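Local atomic coordinates of SidF, inhibitor of growth family, member 3 (Legionella pneumophila subsp. pneumophila, PDB entry 4FYE), a protein that acts as a phosphoinositide phosphatase, probably removing the 3-phosphate of phosphatidylinositol 3,4,5-trisphosphate. Residues Arg381-Ala386 / Gly500-Ala505; Asn493-Val498 / Lys540-Ala545. The protein carries 1 engineered substitution. All coordinates share one frame; numbering follows the deposited sequence.

In the fold
Following the chain from the N terminus, helix 373-387 supplies the first half of interaction 1, and the chain then runs through strands 391-399 and 402-416 and further helices before helix 482-514 returns to close that loop of 113 residues. Helix 482-514 carries 493-498 just ahead of 500-505, so interaction 2 starts inside the first loop and ends beyond it, on helix 522-583: the two contacts cross rather than nest. Their centres lie about 11 Å apart. A salt bridge joins them directly, Arg381 NH2 to Glu543 OE2 at 2.7 Å, so the helical hairpin closed by interaction 2 is tied to the helix beside the four-stranded mixed sheet.

Interaction 1 (Arg381-Ala386 / Gly500-Ala505); sequences RQMMDA and GAYREA
Gln382 is the first residue of 381-386 to meet the other helix: its extended side chain crosses that of Tyr502 at about a right angle, and its amide plane lies only 7° from the ring plane, with the amide next to the phenol oxygen. At the next residue, Met383, bends at chi2 and chi3 carry the methyl to the rim of the same ring. Met383 CE sits 3.6 Å from Tyr502 CE2, in the ring plane, so this is an edge contact and the methyl does not stack on a face. The ring reaches this far because Tyr502 CG is anti to the backbone N (chi1 176°). Asp385 pairs within its own helix, Asp385 OD2 accepting from Arg381 NE at 2.8 Å; Arg443 is a second partner of that carboxylate. At Ala386 the backbones come nearest, its CA being 6.9 Å from that of Arg503. Ala386 CB touches Arg503 CG at 4.1 Å, while Ala386 O lies 3.8 Å from Arg503 NE, near the guanidinium plane. The axes of the two segments approach to 10.6 Å, with 117° between their N-to-C directions; Val532 and Glu536 of helix 522-583 also touch Tyr502. With the Arg503 charge that close to a carbonyl near the helix's C-terminal end, a weak favourable electrostatic term may supplement a mostly van der Waals contact.

Interaction 2 (Asn493-Val498 / Lys540-Ala545); sequences NALKEV and KKQESA
The flat group between these helices is the side-chain amide of Gln542, with Leu495 over one side of its plane and Ala494 displaced to the other. Leu495 CD2 stands almost straight above the amide carbon, 3.9 Å from Gln542 CD, and Leu495 CG comes within 3.5 Å of Gln542 NE2. Ala494 CB is also 3.5 Å from Gln542 NE2 but approaches at a slant, beyond the nitrogen, neither squarely over the plane nor within it. The amide therefore lodges between two neighbouring side chains of one helix. It arrives there because Gln542 has CG anti to the carbonyl carbon (chi1 -82°) and runs extended through chi2, sliding past Leu495 in the opposite direction. The inner part of the chain packs too, Gln542 CB being 4.0 Å from Leu495 CD2.

The two segments belong to an antiparallel helical hairpin, helices 482-514 and 522-583, in a region predicted to form a coiled coil. The axes of segments 493-498 and 540-545 approach to 10.6 Å, with 163° between their N-to-C directions. Leu495 also touches Ile539 and Ile546, and Val498 touches Tyr535 and Ile539; on the second helix the facing positions Ile539, Gln542 and Ile546 are thus three and then four residues apart, consistent with the alternating spacing of a coiled-coil stripe.

At the inner border of the contact the link is looser. Leu495 CD1 lies 4.5 Å from Glu543 CG, so the leucine meets the aliphatic stem of the glutamate, whose carboxylate is engaged by Arg381. Lys491, one turn before Leu495 in helix 482-514, touches Gln542 and Ala545 as well.

Interaction 1 (Arg381-Ala386 / Gly500-Ala505)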
loop_
_atom_site.group_PDB
_atom_site.type_symbol
_atom_site.label_atom_id
_atom_site.label_comp_id
_atom_site.label_asym_id
_atom_site.label_seq_id
_atom_site.Cartn_x
_atom_site.Cartn_y
_atom_site.Cartn_z
ATOM N N ARG A 381 14.988 -3.716 2.414
ATOM C CA ARG A 381 15.934 -2.694 1.969
ATOM C C ARG A 381 17.164 -3.283 1.227
ATOM O O ARG A 381 17.623 -2.735 0.250
ATOM C CB ARG A 381 16.277 -1.764 3.141
ATOM C CG ARG A 381 17.735 -1.446 3.347
ATOM C CD ARG A 381 18.204 -0.327 2.462
ATOM N NE ARG A 381 19.478 -0.661 1.833
ATOM C CZ ARG A 381 20.301 -1.672 2.144
ATOM N NH1 ARG A 381 20.034 -2.520 3.127
ATOM N NH2 ARG A 381 21.419 -1.834 1.452
ATOM N N GLN A 382 17.630 -4.445 1.633
ATOM C CA GLN A 382 18.768 -5.078 0.975
ATOM C C GLN A 382 18.384 -5.662 -0.406
ATOM O O GLN A 382 19.123 -5.490 -1.410
ATOM C CB GLN A 382 19.327 -6.132 1.930
ATOM C CG GLN A 382 20.228 -7.193 1.343
ATOM C CD GLN A 382 20.913 -8.054 2.404
ATOM O OE1 GLN A 382 22.050 -8.507 2.191
ATOM N NE2 GLN A 382 20.246 -8.260 3.563
ATOM N N MET A 383 17.226 -6.326 -0.471
ATOM C CA MET A 383 16.755 -6.890 -1.746
ATOM C C MET A 383 16.327 -5.789 -2.779
ATOM O O MET A 383 16.624 -5.886 -3.962
ATOM C CB MET A 383 15.701 -7.996 -1.525
ATOM C CG MET A 383 16.055 -9.041 -0.467
ATOM S SD MET A 383 17.608 -10.001 -0.652
ATOM C CE MET A 383 18.857 -8.760 -0.561
ATOM N N MET A 384 15.665 -4.734 -2.320
ATOM C CA MET A 384 15.422 -3.584 -3.177
ATOM C C MET A 384 16.716 -3.055 -3.769
ATOM O O MET A 384 16.779 -2.780 -4.983
ATOM C CB MET A 384 14.647 -2.448 -2.445
ATOM C CG MET A 384 13.171 -2.755 -2.161
ATOM S SD MET A 384 12.357 -1.361 -1.333
ATOM C CE MET A 384 12.610 -0.212 -2.663
ATOM N N ASP A 385 17.743 -2.894 -2.932
ATOM C CA ASP A 385 19.051 -2.379 -3.424
ATOM C C ASP A 385 19.818 -3.418 -4.255
ATOM O O ASP A 385 20.665 -3.048 -5.078
ATOM C CB ASP A 385 19.945 -1.858 -2.282
ATOM C CG ASP A 385 19.795 -0.343 -2.020
ATOM O OD1 ASP A 385 19.413 0.442 -2.938
ATOM O OD2 ASP A 385 20.070 0.061 -0.851
ATOM N N ALA A 386 19.536 -4.703 -4.021
ATOM C CA ALA A 386 20.107 -5.814 -4.808
ATOM C C ALA A 386 19.729 -5.661 -6.254
ATOM O O ALA A 386 20.594 -5.815 -7.155
ATOM C CB ALA A 386 19.577 -7.148 -4.301
ATOM N N GLY A 500 24.734 -8.480 -8.900
ATOM C CA GLY A 500 24.266 -9.520 -9.840
ATOM C C GLY A 500 24.635 -10.918 -9.347
ATOM O O GLY A 500 23.764 -11.808 -9.205
ATOM N N ALA A 501 25.928 -11.082 -9.039
ATOM C CA ALA A 501 26.467 -12.312 -8.480
ATOM C C ALA A 501 25.716 -12.716 -7.190
ATOM O O ALA A 501 25.365 -13.889 -6.996
ATOM C CB ALA A 501 27.973 -12.161 -8.240
ATOM N N TYR A 502 25.414 -11.750 -6.330
ATOM C CA TYR A 502 24.663 -12.070 -5.116
ATOM C C TYR A 502 23.223 -12.619 -5.363
ATOM O O TYR A 502 22.789 -13.608 -4.723
ATOM C CB TYR A 502 24.657 -10.839 -4.210
ATOM C CG TYR A 502 23.854 -10.972 -2.980
ATOM C CD1 TYR A 502 24.273 -11.810 -1.925
ATOM C CD2 TYR A 502 22.678 -10.239 -2.819
ATOM C CE1 TYR A 502 23.537 -11.936 -0.758
ATOM C CE2 TYR A 502 21.929 -10.342 -1.645
ATOM C CZ TYR A 502 22.355 -11.190 -0.629
ATOM O OH TYR A 502 21.586 -11.288 0.528
ATOM N N ARG A 503 22.477 -11.983 -6.263
ATOM C CA ARG A 503 21.103 -12.429 -6.519
ATOM C C ARG A 503 21.115 -13.850 -7.050
ATOM O O ARG A 503 20.400 -14.729 -6.545
ATOM C CB ARG A 503 20.403 -11.559 -7.557
ATOM C CG ARG A 503 20.075 -10.154 -7.114
ATOM C CD ARG A 503 19.319 -9.428 -8.213
ATOM N NE ARG A 503 20.203 -8.954 -9.279
ATOM C CZ ARG A 503 20.303 -9.537 -10.463
ATOM N NH1 ARG A 503 19.561 -10.630 -10.760
ATOM N NH2 ARG A 503 21.138 -9.022 -11.351
ATOM N N GLU A 504 21.940 -14.060 -8.079
ATOM C CA GLU A 504 21.945 -15.336 -8.788
ATOM C C GLU A 504 22.338 -16.434 -7.802
ATOM O O GLU A 504 21.693 -17.480 -7.703
ATOM C CB GLU A 504 22.842 -15.263 -10.039
ATOM C CG GLU A 504 22.162 -15.719 -11.352
ATOM C CD GLU A 504 20.629 -15.395 -11.517
ATOM O OE1 GLU A 504 19.792 -16.347 -11.564
ATOM O OE2 GLU A 504 20.226 -14.205 -11.641
ATOM N N ALA A 505 23.344 -16.137 -7.000
ATOM C CA ALA A 505 23.800 -17.066 -6.018
ATOM C C ALA A 505 22.686 -17.425 -5.006
ATOM O O ALA A 505 22.448 -18.589 -4.710
ATOM C CB ALA A 505 24.998 -16.462 -5.338
#

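Interaction 2 (Asn493-Val498 / Lys540-Ala545)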
loop_
_atom_site.group_PDB
_atom_site.type_symbol
_atom_site.label_atom_id
_atom_site.label_comp_id
_atom_site.label_asym_id
_atom_site.label_seq_id
_atom_site.Cartn_x
_atom_site.Cartn_y
_atom_site.Cartn_z
ATOM N N ASN A 493 28.070 2.156 -8.871
ATOM C CA ASN A 493 28.442 1.398 -10.077
ATOM C C ASN A 493 29.402 0.183 -9.889
ATOM O O ASN A 493 29.193 -0.860 -10.509
ATOM C CB ASN A 493 28.805 2.364 -11.195
ATOM C CG ASN A 493 27.571 3.147 -11.693
ATOM O OD1 ASN A 493 26.437 2.654 -11.648
ATOM N ND2 ASN A 493 27.791 4.359 -12.165
ATOM N N ALA A 494 30.361 0.275 -8.967
ATOM C CA ALA A 494 31.215 -0.874 -8.564
ATOM C C ALA A 494 30.461 -2.105 -7.981
ATOM O O ALA A 494 30.886 -3.279 -8.142
ATOM C CB ALA A 494 32.281 -0.403 -7.582
ATOM N N LEU A 495 29.354 -1.810 -7.301
ATOM C CA LEU A 495 28.478 -2.811 -6.681
ATOM C C LEU A 495 27.682 -3.673 -7.627
ATOM O O LEU A 495 27.341 -4.819 -7.305
ATOM C CB LEU A 495 27.476 -2.121 -5.756
ATOM C CG LEU A 495 27.941 -1.946 -4.314
ATOM C CD1 LEU A 495 26.882 -1.173 -3.555
ATOM C CD2 LEU A 495 28.160 -3.297 -3.642
ATOM N N LYS A 496 27.360 -3.107 -8.781
ATOM C CA LYS A 496 26.466 -3.755 -9.742
ATOM C C LYS A 496 26.894 -5.174 -10.063
ATOM O O LYS A 496 26.121 -6.098 -9.860
ATOM C CB LYS A 496 26.303 -2.913 -11.012
ATOM C CG LYS A 496 25.840 -1.450 -10.817
ATOM C CD LYS A 496 24.650 -1.200 -9.866
ATOM C CE LYS A 496 24.194 0.273 -9.891
ATOM N NZ LYS A 496 23.160 0.630 -8.865
ATOM N N GLU A 497 28.138 -5.344 -10.513
ATOM C CA GLU A 497 28.740 -6.665 -10.730
ATOM C C GLU A 497 28.488 -7.629 -9.529
ATOM O O GLU A 497 27.754 -8.629 -9.622
ATOM C CB GLU A 497 30.228 -6.477 -10.977
ATOM C CG GLU A 497 30.814 -7.348 -12.074
ATOM C CD GLU A 497 30.050 -8.647 -12.248
ATOM O OE1 GLU A 497 30.101 -9.500 -11.335
ATOM O OE2 GLU A 497 29.397 -8.811 -13.302
ATOM N N VAL A 498 29.089 -7.306 -8.390
ATOM C CA VAL A 498 28.832 -8.040 -7.149
ATOM C C VAL A 498 27.314 -8.257 -6.829
ATOM O O VAL A 498 26.873 -9.385 -6.515
ATOM C CB VAL A 498 29.561 -7.350 -5.974
ATOM C CG1 VAL A 498 29.675 -8.305 -4.804
ATOM C CG2 VAL A 498 30.960 -6.842 -6.410
ATOM N N LYS A 540 28.011 -5.318 2.028
ATOM C CA LYS A 540 28.026 -4.662 3.349
ATOM C C LYS A 540 29.063 -3.553 3.447
ATOM O O LYS A 540 28.715 -2.404 3.753
ATOM C CB LYS A 540 28.281 -5.650 4.496
ATOM C CG LYS A 540 27.089 -6.495 4.898
ATOM C CD LYS A 540 25.892 -5.645 5.270
ATOM C CE LYS A 540 24.600 -6.407 4.998
ATOM N NZ LYS A 540 24.732 -7.812 5.499
ATOM N N LYS A 541 30.318 -3.914 3.172
ATOM C CA LYS A 541 31.471 -3.003 3.262
ATOM C C LYS A 541 31.337 -1.770 2.342
ATOM O O LYS A 541 31.562 -0.636 2.769
ATOM C CB LYS A 541 32.776 -3.774 2.967
ATOM C CG LYS A 541 34.069 -2.975 3.145
ATOM C CD LYS A 541 35.296 -3.737 2.673
ATOM C CE LYS A 541 36.573 -2.992 3.042
ATOM N NZ LYS A 541 37.746 -3.454 2.228
ATOM N N GLN A 542 30.949 -1.984 1.095
ATOM C CA GLN A 542 30.784 -0.860 0.162
ATOM C C GLN A 542 29.546 -0.062 0.513
ATOM O O GLN A 542 29.582 1.164 0.486
ATOM C CB GLN A 542 30.702 -1.314 -1.306
ATOM C CG GLN A 542 32.031 -1.568 -1.977
ATOM C CD GLN A 542 31.843 -2.024 -3.422
ATOM O OE1 GLN A 542 32.125 -3.181 -3.734
ATOM N NE2 GLN A 542 31.325 -1.130 -4.306
ATOM N N GLU A 543 28.448 -0.750 0.830
ATOM C CA GLU A 543 27.249 -0.084 1.377
ATOM C C GLU A 543 27.646 0.921 2.522
ATOM O O GLU A 543 27.332 2.130 2.465
ATOM C CB GLU A 543 26.210 -1.134 1.807
ATOM C CG GLU A 543 25.461 -1.786 0.623
ATOM C CD GLU A 543 24.319 -2.784 0.983
ATOM O OE1 GLU A 543 24.305 -3.339 2.112
ATOM O OE2 GLU A 543 23.449 -3.057 0.094
ATOM N N SER A 544 28.417 0.449 3.503
ATOM C CA SER A 544 28.993 1.342 4.531
ATOM C C SER A 544 29.648 2.625 4.037
ATOM O O SER A 544 29.354 3.695 4.567
ATOM C CB SER A 544 30.007 0.611 5.394
ATOM O OG SER A 544 29.339 -0.240 6.287
ATOM N N ALA A 545 30.538 2.532 3.052
ATOM C CA ALA A 545 31.298 3.715 2.668
ATOM C C ALA A 545 30.400 4.713 1.941
ATOM O O ALA A 545 30.538 5.935 2.102
ATOM C CB ALA A 545 32.525 3.345 1.833
#